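Local coordinates for protein CTP:phosphocholine Cytidylyltransferase (PDB 1JYK) that catalyses the transfer of a cytidylyl group from CTP to phosphocholine, giving CDP-choline and pyrophosphate, at residues L39-E44 with D238-Y243; I74-G79 with V94-N99; T140-F145 with S183-P188; E155-Y160 with V171-G176. One frame throughout, in Å; residues are numbered along the deposited sequence.

Interaction 1: residues L39-E44 with D238-Y243; sequences LRPLTE and DSVQDY. Unlike the reference sequence in segment 39-44: Leu42 (reference Met).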
# COMPACT_ATOMS: atom_id res chain seq x y z
N LEU A 39 0.50 14.82 7.31
CA LEU A 39 0.97 14.39 8.62
C LEU A 39 1.78 15.45 9.34
O LEU A 39 2.32 15.19 10.42
CB LEU A 39 1.80 13.11 8.49
CG LEU A 39 1.06 11.88 7.97
CD1 LEU A 39 1.99 10.69 7.96
CD2 LEU A 39 -0.16 11.61 8.83
N ARG A 40 1.87 16.64 8.76
CA ARG A 40 2.63 17.73 9.38
C ARG A 40 2.23 17.88 10.85
O ARG A 40 1.05 17.73 11.20
CB ARG A 40 2.37 19.04 8.62
CG ARG A 40 1.73 20.16 9.45
CD ARG A 40 2.78 21.02 10.18
NE ARG A 40 4.01 21.19 9.41
CZ ARG A 40 5.12 21.77 9.88
NH1 ARG A 40 5.17 22.24 11.11
NH2 ARG A 40 6.19 21.88 9.10
N PRO A 41 3.19 18.19 11.74
CA PRO A 41 4.63 18.43 11.56
C PRO A 41 5.53 17.18 11.52
O PRO A 41 6.75 17.30 11.42
CB PRO A 41 4.98 19.28 12.77
CG PRO A 41 4.10 18.68 13.85
CD PRO A 41 2.79 18.35 13.15
N LEU A 42 4.94 16.00 11.60
CA LEU A 42 5.70 14.75 11.60
C LEU A 42 6.61 14.53 10.40
O LEU A 42 7.66 13.90 10.51
CB LEU A 42 4.76 13.56 11.72
CG LEU A 42 3.91 13.46 12.98
CD1 LEU A 42 2.83 12.41 12.77
CD2 LEU A 42 4.79 13.12 14.17
N THR A 43 6.19 15.05 9.25
CA THR A 43 6.93 14.84 8.01
C THR A 43 7.74 16.01 7.51
O THR A 43 8.16 16.03 6.36
CB THR A 43 5.98 14.42 6.89
OG1 THR A 43 4.84 15.29 6.89
CG2 THR A 43 5.51 12.98 7.11
N GLU A 44 7.97 16.99 8.38
CA GLU A 44 8.76 18.14 7.97
C GLU A 44 10.21 17.74 7.68
O GLU A 44 10.81 18.20 6.71
CB GLU A 44 8.71 19.21 9.06
CG GLU A 44 9.68 20.34 8.81
CD GLU A 44 9.44 21.53 9.69
OE1 GLU A 44 9.75 22.66 9.25
OE2 GLU A 44 8.93 21.34 10.82
N ASP A 238 -3.49 9.20 9.34
CA ASP A 238 -3.82 10.21 8.35
C ASP A 238 -3.56 11.63 8.82
O ASP A 238 -3.71 12.57 8.05
CB ASP A 238 -5.30 10.09 7.95
CG ASP A 238 -5.59 8.84 7.14
OD1 ASP A 238 -4.68 8.36 6.43
OD2 ASP A 238 -6.73 8.32 7.22
N SER A 239 -3.20 11.78 10.09
CA SER A 239 -2.94 13.10 10.66
C SER A 239 -2.05 12.93 11.88
O SER A 239 -1.91 11.81 12.38
CB SER A 239 -4.25 13.75 11.09
OG SER A 239 -4.82 13.05 12.18
N VAL A 240 -1.46 14.02 12.37
CA VAL A 240 -0.62 13.91 13.55
C VAL A 240 -1.52 13.53 14.73
O VAL A 240 -1.08 12.95 15.71
CB VAL A 240 0.14 15.24 13.84
CG1 VAL A 240 -0.83 16.33 14.21
CG2 VAL A 240 1.15 15.02 14.95
N GLN A 241 -2.81 13.84 14.60
CA GLN A 241 -3.77 13.50 15.65
C GLN A 241 -3.91 11.98 15.72
O GLN A 241 -3.96 11.41 16.81
CB GLN A 241 -5.13 14.13 15.34
CG GLN A 241 -5.23 15.59 15.76
CD GLN A 241 -4.49 16.53 14.82
OE1 GLN A 241 -4.38 16.28 13.61
NE2 GLN A 241 -3.97 17.63 15.38
N ASP A 242 -3.98 11.34 14.56
CA ASP A 242 -4.08 9.88 14.49
C ASP A 242 -2.83 9.32 15.15
O ASP A 242 -2.88 8.34 15.89
CB ASP A 242 -4.13 9.39 13.04
CG ASP A 242 -5.48 9.61 12.39
OD1 ASP A 242 -6.45 9.91 13.11
OD2 ASP A 242 -5.56 9.48 11.15
N TYR A 243 -1.70 9.95 14.84
CA TYR A 243 -0.41 9.54 15.38
C TYR A 243 -0.38 9.63 16.90
O TYR A 243 0.07 8.71 17.58
CB TYR A 243 0.69 10.42 14.78
CG TYR A 243 2.01 10.32 15.50
CD1 TYR A 243 2.89 9.28 15.23
CD2 TYR A 243 2.36 11.26 16.46
CE1 TYR A 243 4.10 9.17 15.90
CE2 TYR A 243 3.57 11.16 17.14
CZ TYR A 243 4.43 10.11 16.86
OH TYR A 243 5.62 10.00 17.53
O HOH W 1 -1.36 16.39 10.67
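Leu42 meets the ring of Tyr243 with both methyls, which do different jobs. CD2 sits over one face, 3.9 Å from the ring centroid and 16° off the normal, in a CH-pi contact displaced toward the CD2-CE2 rim; CD1 drops to the root of the ring, 3.5 Å from Tyr243 CG and as near to CB. Tyr243 CG lies anti to its backbone N (chi1 166°), which turns the ring toward this leucine, while its hydroxyl bonds to the carbonyl oxygen of Gln52. Val240, one turn earlier, reaches Leu42 CG with CG2 at 3.7 Å, and the same methyl touches CD of Pro41, the proline that follows a cis peptide bond.

The loop 39-44, which follows strand 27-32 in the nucleotidyltransferase fold and turns at Pro41-Glu44 in a type I beta turn, is thus packed on the first turn of the C-terminal helix 240-250. Ser239 is the N-cap of that helix: its OG accepts from Asp242 N. Leu39 comes in at this end, its CD2 lying 3.3 Å from Ser239 N. No direct hydrogen bond crosses; one water donates to Arg40 O and accepts from Val240 N, 2.9 Å away.

Interaction 2: residues I74-G79 with V94-N99; sequences IIIIVG and VRLVFN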
# COMPACT_ATOMS: atom_id res chain seq x y z
N ILE A 74 11.74 -7.80 -0.58
CA ILE A 74 11.04 -6.56 -0.30
C ILE A 74 11.64 -5.36 -1.05
O ILE A 74 12.84 -5.09 -0.97
CB ILE A 74 11.05 -6.29 1.23
CG1 ILE A 74 10.37 -7.46 1.95
CG2 ILE A 74 10.36 -4.96 1.54
CD1 ILE A 74 10.69 -7.53 3.41
N ILE A 75 10.77 -4.67 -1.78
CA ILE A 75 11.15 -3.50 -2.55
C ILE A 75 10.45 -2.28 -1.97
O ILE A 75 9.23 -2.28 -1.79
CB ILE A 75 10.75 -3.65 -4.05
CG1 ILE A 75 11.34 -4.94 -4.62
CG2 ILE A 75 11.22 -2.45 -4.85
CD1 ILE A 75 10.80 -5.32 -6.00
N ILE A 76 11.21 -1.23 -1.67
CA ILE A 76 10.63 -0.03 -1.11
C ILE A 76 10.80 1.14 -2.08
O ILE A 76 11.91 1.43 -2.52
CB ILE A 76 11.29 0.35 0.23
CG1 ILE A 76 11.27 -0.86 1.17
CG2 ILE A 76 10.58 1.54 0.85
CD1 ILE A 76 11.90 -0.60 2.51
N ILE A 77 9.68 1.77 -2.44
CA ILE A 77 9.72 2.92 -3.32
C ILE A 77 9.99 4.15 -2.45
O ILE A 77 9.19 4.49 -1.58
CB ILE A 77 8.37 3.12 -4.06
CG1 ILE A 77 7.92 1.80 -4.71
CG2 ILE A 77 8.53 4.21 -5.12
CD1 ILE A 77 8.98 1.11 -5.53
N VAL A 78 11.12 4.80 -2.68
CA VAL A 78 11.49 5.98 -1.91
C VAL A 78 11.58 7.22 -2.79
O VAL A 78 11.71 7.11 -4.02
CB VAL A 78 12.86 5.77 -1.18
CG1 VAL A 78 12.80 4.55 -0.28
CG2 VAL A 78 14.00 5.62 -2.20
N GLY A 79 11.50 8.39 -2.17
CA GLY A 79 11.58 9.63 -2.91
C GLY A 79 11.94 10.76 -1.96
O GLY A 79 13.10 11.17 -1.88
N VAL A 94 16.47 -5.24 2.13
CA VAL A 94 15.47 -4.70 1.21
C VAL A 94 16.13 -3.99 0.03
O VAL A 94 17.31 -3.64 0.07
CB VAL A 94 14.53 -3.68 1.91
CG1 VAL A 94 13.87 -4.34 3.11
CG2 VAL A 94 15.32 -2.45 2.33
N ARG A 95 15.35 -3.79 -1.03
CA ARG A 95 15.85 -3.09 -2.21
C ARG A 95 15.14 -1.74 -2.23
O ARG A 95 13.94 -1.67 -1.95
CB ARG A 95 15.52 -3.86 -3.48
CG ARG A 95 16.48 -4.99 -3.81
CD ARG A 95 16.25 -5.50 -5.23
NE ARG A 95 14.99 -6.23 -5.36
CZ ARG A 95 14.49 -6.67 -6.51
NH1 ARG A 95 15.14 -6.44 -7.64
NH2 ARG A 95 13.34 -7.33 -6.53
N LEU A 96 15.87 -0.67 -2.53
CA LEU A 96 15.27 0.65 -2.58
C LEU A 96 15.19 1.11 -4.03
O LEU A 96 16.14 0.95 -4.79
CB LEU A 96 16.09 1.66 -1.77
CG LEU A 96 16.38 1.30 -0.30
CD1 LEU A 96 17.20 2.41 0.36
CD2 LEU A 96 15.07 1.09 0.45
N VAL A 97 14.03 1.65 -4.42
CA VAL A 97 13.83 2.16 -5.78
C VAL A 97 13.43 3.63 -5.70
O VAL A 97 12.39 3.98 -5.13
CB VAL A 97 12.75 1.35 -6.52
CG1 VAL A 97 12.55 1.92 -7.92
CG2 VAL A 97 13.16 -0.10 -6.61
N PHE A 98 14.27 4.49 -6.27
CA PHE A 98 14.04 5.93 -6.24
C PHE A 98 13.01 6.42 -7.25
O PHE A 98 13.13 6.16 -8.45
CB PHE A 98 15.37 6.66 -6.46
CG PHE A 98 15.26 8.16 -6.44
CD1 PHE A 98 16.07 8.93 -7.27
CD2 PHE A 98 14.35 8.80 -5.60
CE1 PHE A 98 15.97 10.32 -7.26
CE2 PHE A 98 14.25 10.19 -5.59
CZ PHE A 98 15.07 10.95 -6.41
N ASN A 99 12.02 7.14 -6.76
CA ASN A 99 10.98 7.73 -7.61
C ASN A 99 11.20 9.24 -7.57
O ASN A 99 10.78 9.91 -6.62
CB ASN A 99 9.59 7.39 -7.08
CG ASN A 99 8.49 8.14 -7.81
OD1 ASN A 99 8.76 8.89 -8.75
ND2 ASN A 99 7.25 7.95 -7.38
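Strands 74-78 and 95-98 run parallel, with 29° between their directions and five backbone hydrogen bonds of 2.8 to 2.9 Å from Arg95 N to Ile74 O at one end through Asn99 N to Val78 O at the other. They are the two strands of a beta-alpha-beta unit whose crossover is helix 87-92, part of the Rossmann-like sheet of nucleotidyltransferases.

On the face bearing Ile75, Ile77, Arg95 and Val97, the arginine lies beside Ile75, both pointing the same way. A bend at chi3 (-71°) lays its guanidinium obliquely against the isoleucine, with NH2 at 3.3 Å from Ile75 CD1. Ile75 CG2 meets Val97 CG2 diagonally at 3.5 Å, and Ile77 CD1 runs alongside CB of the same valine.

The other face carries Ile76, Val78, Leu96 and Phe98. Leu96 CD2 turns inward to Ile76 CB at 3.9 Å, and Ile76 CD1 reaches back to Val94 CG2; helices 58-68 and 87-92 cover this apolar layer, both touching Ile76. Asn99, past the strand end, sends OD1 to the backbone N of Lys101 and ND2 to Ser110 OG. Phe98 has CG anti to its backbone N (chi1 -180°), which carries the ring toward the strand end, where its edge meets Gly79 of the other segment, the glycine CA lying in the ring plane, 3.8 Å from CE2.

Interaction 3: residues T140-F145 with S183-P188; sequences TRSTYF and SFWDAP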
# COMPACT_ATOMS: atom_id res chain seq x y z
N THR A 140 -3.41 -17.49 -3.16
CA THR A 140 -3.50 -17.92 -4.56
C THR A 140 -4.35 -17.03 -5.45
O THR A 140 -4.58 -17.36 -6.61
CB THR A 140 -4.05 -19.36 -4.66
OG1 THR A 140 -5.33 -19.42 -4.03
CG2 THR A 140 -3.10 -20.33 -3.98
N ARG A 141 -4.82 -15.91 -4.92
CA ARG A 141 -5.63 -15.01 -5.71
C ARG A 141 -5.46 -13.58 -5.24
O ARG A 141 -5.11 -13.34 -4.07
CB ARG A 141 -7.11 -15.41 -5.63
CG ARG A 141 -7.76 -15.09 -4.30
CD ARG A 141 -8.96 -15.99 -4.06
NE ARG A 141 -9.79 -15.50 -2.97
CZ ARG A 141 -11.04 -15.89 -2.75
NH1 ARG A 141 -11.61 -16.78 -3.56
NH2 ARG A 141 -11.73 -15.39 -1.74
N SER A 142 -5.68 -12.63 -6.14
CA SER A 142 -5.54 -11.21 -5.82
C SER A 142 -6.51 -10.89 -4.69
O SER A 142 -7.69 -11.26 -4.73
CB SER A 142 -5.85 -10.36 -7.06
OG SER A 142 -4.96 -10.70 -8.10
N THR A 143 -6.00 -10.20 -3.67
CA THR A 143 -6.79 -9.89 -2.49
C THR A 143 -6.61 -8.49 -1.94
O THR A 143 -5.50 -7.94 -1.94
CB THR A 143 -6.44 -10.87 -1.34
OG1 THR A 143 -6.63 -12.22 -1.79
CG2 THR A 143 -7.30 -10.61 -0.12
N TYR A 144 -7.70 -7.92 -1.45
CA TYR A 144 -7.68 -6.62 -0.81
C TYR A 144 -7.95 -6.95 0.65
O TYR A 144 -8.98 -7.56 0.95
CB TYR A 144 -8.81 -5.73 -1.30
CG TYR A 144 -8.48 -4.87 -2.49
CD1 TYR A 144 -7.49 -3.89 -2.42
CD2 TYR A 144 -9.14 -5.05 -3.70
CE1 TYR A 144 -7.18 -3.11 -3.52
CE2 TYR A 144 -8.84 -4.27 -4.81
CZ TYR A 144 -7.86 -3.30 -4.71
OH TYR A 144 -7.57 -2.53 -5.81
N PHE A 145 -7.04 -6.60 1.55
CA PHE A 145 -7.27 -6.84 2.98
C PHE A 145 -7.95 -5.55 3.42
O PHE A 145 -7.32 -4.49 3.48
CB PHE A 145 -5.94 -7.07 3.69
CG PHE A 145 -5.28 -8.36 3.31
CD1 PHE A 145 -5.39 -9.48 4.12
CD2 PHE A 145 -4.61 -8.47 2.10
CE1 PHE A 145 -4.84 -10.70 3.74
CE2 PHE A 145 -4.05 -9.68 1.70
CZ PHE A 145 -4.17 -10.81 2.52
N SER A 183 -2.71 -5.13 -0.01
CA SER A 183 -3.34 -5.93 -1.06
C SER A 183 -2.31 -6.87 -1.66
O SER A 183 -1.10 -6.63 -1.54
CB SER A 183 -3.92 -5.01 -2.15
OG SER A 183 -2.92 -4.22 -2.78
N PHE A 184 -2.77 -7.95 -2.28
CA PHE A 184 -1.89 -8.93 -2.91
C PHE A 184 -2.38 -9.17 -4.33
O PHE A 184 -3.58 -9.19 -4.58
CB PHE A 184 -1.90 -10.24 -2.13
CG PHE A 184 -1.14 -11.35 -2.81
CD1 PHE A 184 0.25 -11.45 -2.66
CD2 PHE A 184 -1.80 -12.27 -3.61
CE1 PHE A 184 0.96 -12.46 -3.31
CE2 PHE A 184 -1.09 -13.28 -4.26
CZ PHE A 184 0.29 -13.38 -4.11
N TRP A 185 -1.45 -9.36 -5.26
CA TRP A 185 -1.81 -9.56 -6.65
C TRP A 185 -1.18 -10.80 -7.25
O TRP A 185 0.04 -10.97 -7.18
CB TRP A 185 -1.43 -8.32 -7.45
CG TRP A 185 -2.04 -7.13 -6.83
CD1 TRP A 185 -1.49 -6.32 -5.87
CD2 TRP A 185 -3.41 -6.73 -6.95
NE1 TRP A 185 -2.44 -5.45 -5.38
CE2 TRP A 185 -3.62 -5.67 -6.03
CE3 TRP A 185 -4.49 -7.15 -7.75
CZ2 TRP A 185 -4.87 -5.05 -5.88
CZ3 TRP A 185 -5.71 -6.53 -7.61
CH2 TRP A 185 -5.90 -5.49 -6.68
N ASP A 186 -2.00 -11.67 -7.83
CA ASP A 186 -1.48 -12.88 -8.45
C ASP A 186 -0.92 -12.55 -9.84
O ASP A 186 -1.12 -11.44 -10.35
CB ASP A 186 -2.55 -13.98 -8.54
CG ASP A 186 -3.77 -13.56 -9.33
OD1 ASP A 186 -3.62 -12.83 -10.32
OD2 ASP A 186 -4.88 -13.98 -8.96
N ALA A 187 -0.22 -13.50 -10.45
CA ALA A 187 0.41 -13.30 -11.75
C ALA A 187 -0.57 -12.95 -12.88
O ALA A 187 -0.35 -11.97 -13.60
CB ALA A 187 1.23 -14.53 -12.12
N PRO A 188 -1.63 -13.74 -13.07
CA PRO A 188 -2.57 -13.40 -14.14
C PRO A 188 -3.15 -11.99 -14.00
O PRO A 188 -3.30 -11.27 -14.99
CB PRO A 188 -3.65 -14.48 -14.02
CG PRO A 188 -2.99 -15.60 -13.31
CD PRO A 188 -2.02 -14.98 -12.37
O HOH W 2 -4.91 -17.20 -9.74
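Trp185 drives the edge of its six-membered ring at the face of Tyr144 in a T-shaped stack: the centroids are 5.2 Å apart, the planes stand at 86°, and CH2 comes to 3.5 Å from Tyr144 CZ. NE1 of the same indole donates to Ser183 OG at 2.9 Å, with the oxygen tilted out of the ring plane. Ser142 CB packs obliquely near CE3.

Past the aromatic pair, Ser142 and Asp186 exchange bonds. Ser142 OG accepts from Asp186 N at 3.1 Å, nearly straight (166°), whereas Ser142 N reaches Asp186 OD2 at 3.2 Å from well above the carboxylate plane, a more bent bond. With chi1 at 59°, Asp186 CG stands between its own N and carbonyl carbon, bringing the carboxylate back toward Ser142 N. Both side chains also bond to Thr189 OG1, the aspartate through OD1. Phe184 turns its edge to Arg141 O, with CD2 at 3.5 Å and the oxygen in the ring plane.

Thr143 and Phe184 form an antiparallel hydrogen-bonded pair, joined by two backbone bonds; Tyr144 and Ser183 follow as a non-hydrogen-bonded pair. Strand 142-149 is thereby held between strands 182-185 and 224-228 of the central mixed sheet, and Asp186 is the N-cap where strand 182-185 gives way to helix 187-201.

Interaction 4: residues E155-Y160 with V171-G176; sequences EWFLVY and VDSKAG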
# COMPACT_ATOMS: atom_id res chain seq x y z
N GLU A 155 -12.07 8.08 0.86
CA GLU A 155 -11.66 6.68 0.78
C GLU A 155 -12.35 6.05 -0.42
O GLU A 155 -13.28 6.63 -0.98
CB GLU A 155 -12.09 5.92 2.04
CG GLU A 155 -11.80 6.65 3.33
CD GLU A 155 -10.35 6.54 3.72
OE1 GLU A 155 -9.93 7.28 4.63
OE2 GLU A 155 -9.63 5.72 3.11
N TRP A 156 -11.88 4.87 -0.81
CA TRP A 156 -12.50 4.14 -1.92
C TRP A 156 -13.07 2.88 -1.28
O TRP A 156 -12.46 2.31 -0.38
CB TRP A 156 -11.48 3.78 -2.99
CG TRP A 156 -11.08 4.93 -3.88
CD1 TRP A 156 -11.38 6.26 -3.69
CD2 TRP A 156 -10.28 4.87 -5.06
NE1 TRP A 156 -10.81 7.02 -4.69
CE2 TRP A 156 -10.13 6.19 -5.54
CE3 TRP A 156 -9.67 3.82 -5.76
CZ2 TRP A 156 -9.39 6.49 -6.70
CZ3 TRP A 156 -8.94 4.12 -6.92
CH2 TRP A 156 -8.80 5.44 -7.37
N PHE A 157 -14.23 2.44 -1.76
CA PHE A 157 -14.87 1.27 -1.18
C PHE A 157 -15.00 0.07 -2.09
O PHE A 157 -15.04 0.20 -3.32
CB PHE A 157 -16.25 1.67 -0.65
CG PHE A 157 -16.22 2.86 0.26
CD1 PHE A 157 -16.22 2.69 1.64
CD2 PHE A 157 -16.16 4.14 -0.26
CE1 PHE A 157 -16.16 3.79 2.50
CE2 PHE A 157 -16.09 5.25 0.58
CZ PHE A 157 -16.09 5.07 1.97
N LEU A 158 -15.08 -1.10 -1.47
CA LEU A 158 -15.19 -2.36 -2.18
C LEU A 158 -16.63 -2.86 -2.27
O LEU A 158 -17.31 -2.99 -1.26
CB LEU A 158 -14.32 -3.42 -1.48
CG LEU A 158 -12.82 -3.12 -1.44
CD1 LEU A 158 -12.17 -3.86 -0.27
CD2 LEU A 158 -12.18 -3.55 -2.76
N VAL A 159 -17.08 -3.14 -3.49
CA VAL A 159 -18.44 -3.64 -3.70
C VAL A 159 -18.33 -5.14 -3.95
O VAL A 159 -17.70 -5.57 -4.91
CB VAL A 159 -19.09 -2.98 -4.93
CG1 VAL A 159 -20.42 -3.67 -5.25
CG2 VAL A 159 -19.30 -1.49 -4.67
N TYR A 160 -18.95 -5.95 -3.09
CA TYR A 160 -18.88 -7.39 -3.26
C TYR A 160 -20.04 -8.17 -2.66
O TYR A 160 -20.79 -7.66 -1.82
CB TYR A 160 -17.56 -7.92 -2.68
CG TYR A 160 -17.39 -7.64 -1.20
CD1 TYR A 160 -17.65 -8.63 -0.24
CD2 TYR A 160 -16.93 -6.40 -0.75
CE1 TYR A 160 -17.46 -8.39 1.12
CE2 TYR A 160 -16.73 -6.15 0.62
CZ TYR A 160 -16.99 -7.16 1.55
OH TYR A 160 -16.78 -6.93 2.89
N VAL A 171 -16.36 5.49 -4.84
CA VAL A 171 -15.95 6.56 -3.94
C VAL A 171 -17.14 7.18 -3.22
O VAL A 171 -16.98 7.89 -2.23
CB VAL A 171 -15.20 7.67 -4.71
CG1 VAL A 171 -14.27 7.06 -5.74
CG2 VAL A 171 -16.20 8.59 -5.38
N ASP A 172 -18.35 6.90 -3.71
CA ASP A 172 -19.57 7.47 -3.14
C ASP A 172 -20.11 6.85 -1.85
O ASP A 172 -21.15 6.18 -1.86
CB ASP A 172 -20.68 7.47 -4.20
CG ASP A 172 -21.82 8.43 -3.85
OD1 ASP A 172 -21.70 9.18 -2.86
OD2 ASP A 172 -22.84 8.42 -4.57
N SER A 173 -19.40 7.07 -0.75
CA SER A 173 -19.85 6.57 0.54
C SER A 173 -19.04 7.17 1.68
O SER A 173 -17.90 7.60 1.48
CB SER A 173 -19.76 5.05 0.62
OG SER A 173 -20.44 4.59 1.78
N LYS A 174 -19.64 7.20 2.86
CA LYS A 174 -19.00 7.72 4.05
C LYS A 174 -18.71 6.57 5.01
O LYS A 174 -18.13 6.77 6.07
CB LYS A 174 -19.90 8.74 4.74
CG LYS A 174 -20.38 9.85 3.83
CD LYS A 174 -20.30 11.20 4.51
CE LYS A 174 -20.31 12.33 3.49
NZ LYS A 174 -20.30 13.67 4.15
N ALA A 175 -19.12 5.36 4.62
CA ALA A 175 -18.92 4.18 5.44
C ALA A 175 -18.87 2.92 4.60
O ALA A 175 -19.53 2.83 3.57
CB ALA A 175 -20.04 4.06 6.48
N GLY A 176 -18.08 1.94 5.04
CA GLY A 176 -17.97 0.69 4.32
C GLY A 176 -16.59 0.08 4.39
O GLY A 176 -15.73 0.54 5.14
O HOH W 3 -14.89 8.77 -0.95
O HOH W 4 -15.40 8.57 1.70
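Phe157 CG stands anti to its carbonyl carbon, beside the backbone N (chi1 -52°), which carries the ring into the bend of the 171-176 loop, where Ser173 CB lies over one face. This CH-pi contact places CB 3.8 Å from the centroid, displaced toward the CD2-CE2 side. The loop follows the ring's rim: Ser173 O lies close to both CE2 and CZ, Ala175 C is 3.5 Å from CE1, and Gly176 CA packs 3.8 Å from Phe157 CD1.

With OG anti to its backbone N (chi1 -169°), Ser173 donates to Ala175 O at 2.7 Å within its own loop, while Ser173 N bonds to Val171 O across an inverse gamma turn centred on Asp172. Val171 leans along Trp156, its CG1 over a face of the five-membered ring, 3.6 Å from NE1. Direct hydrogen bonds are absent between the segments; one water donates to both Glu155 O and Val171 O, the latter at 2.6 Å.

The loop 171-176 leaves the end of strand 166-170, the antiparallel partner of strand 157-160, and leads to strand 176-177, which pairs with strand 142-149. Trp156 and Val171 both touch Lys216 of helix 213-216, Phe157 also packs on Ile170 of the partner strand, and Ala175 touches Tyr148 of strand 142-149.

From the N terminus, the loop 39-44 waits longest for its partner: interaction 1 closes only at the C-terminal helix, so the other three contacts fall within its span. Interaction 2 closes the short beta-alpha-beta excursion from strand 74-78 to strand 95-98, and is finished before interaction 3 opens. Interaction 3 then ties strand 142-149 to strand 182-185 in the same mixed sheet, and interaction 4, which folds the loop after strand 166-170 back against the start of strand 157-160, lies wholly between its two segments. None of the loops cross. Interactions 3 and 4 pack together, Tyr144 CD2 lying 3.5 Å from Leu158 CD2, whereas interactions 2 and 4 lie on opposite sides of the chain's centre, about 30 Å apart between centres.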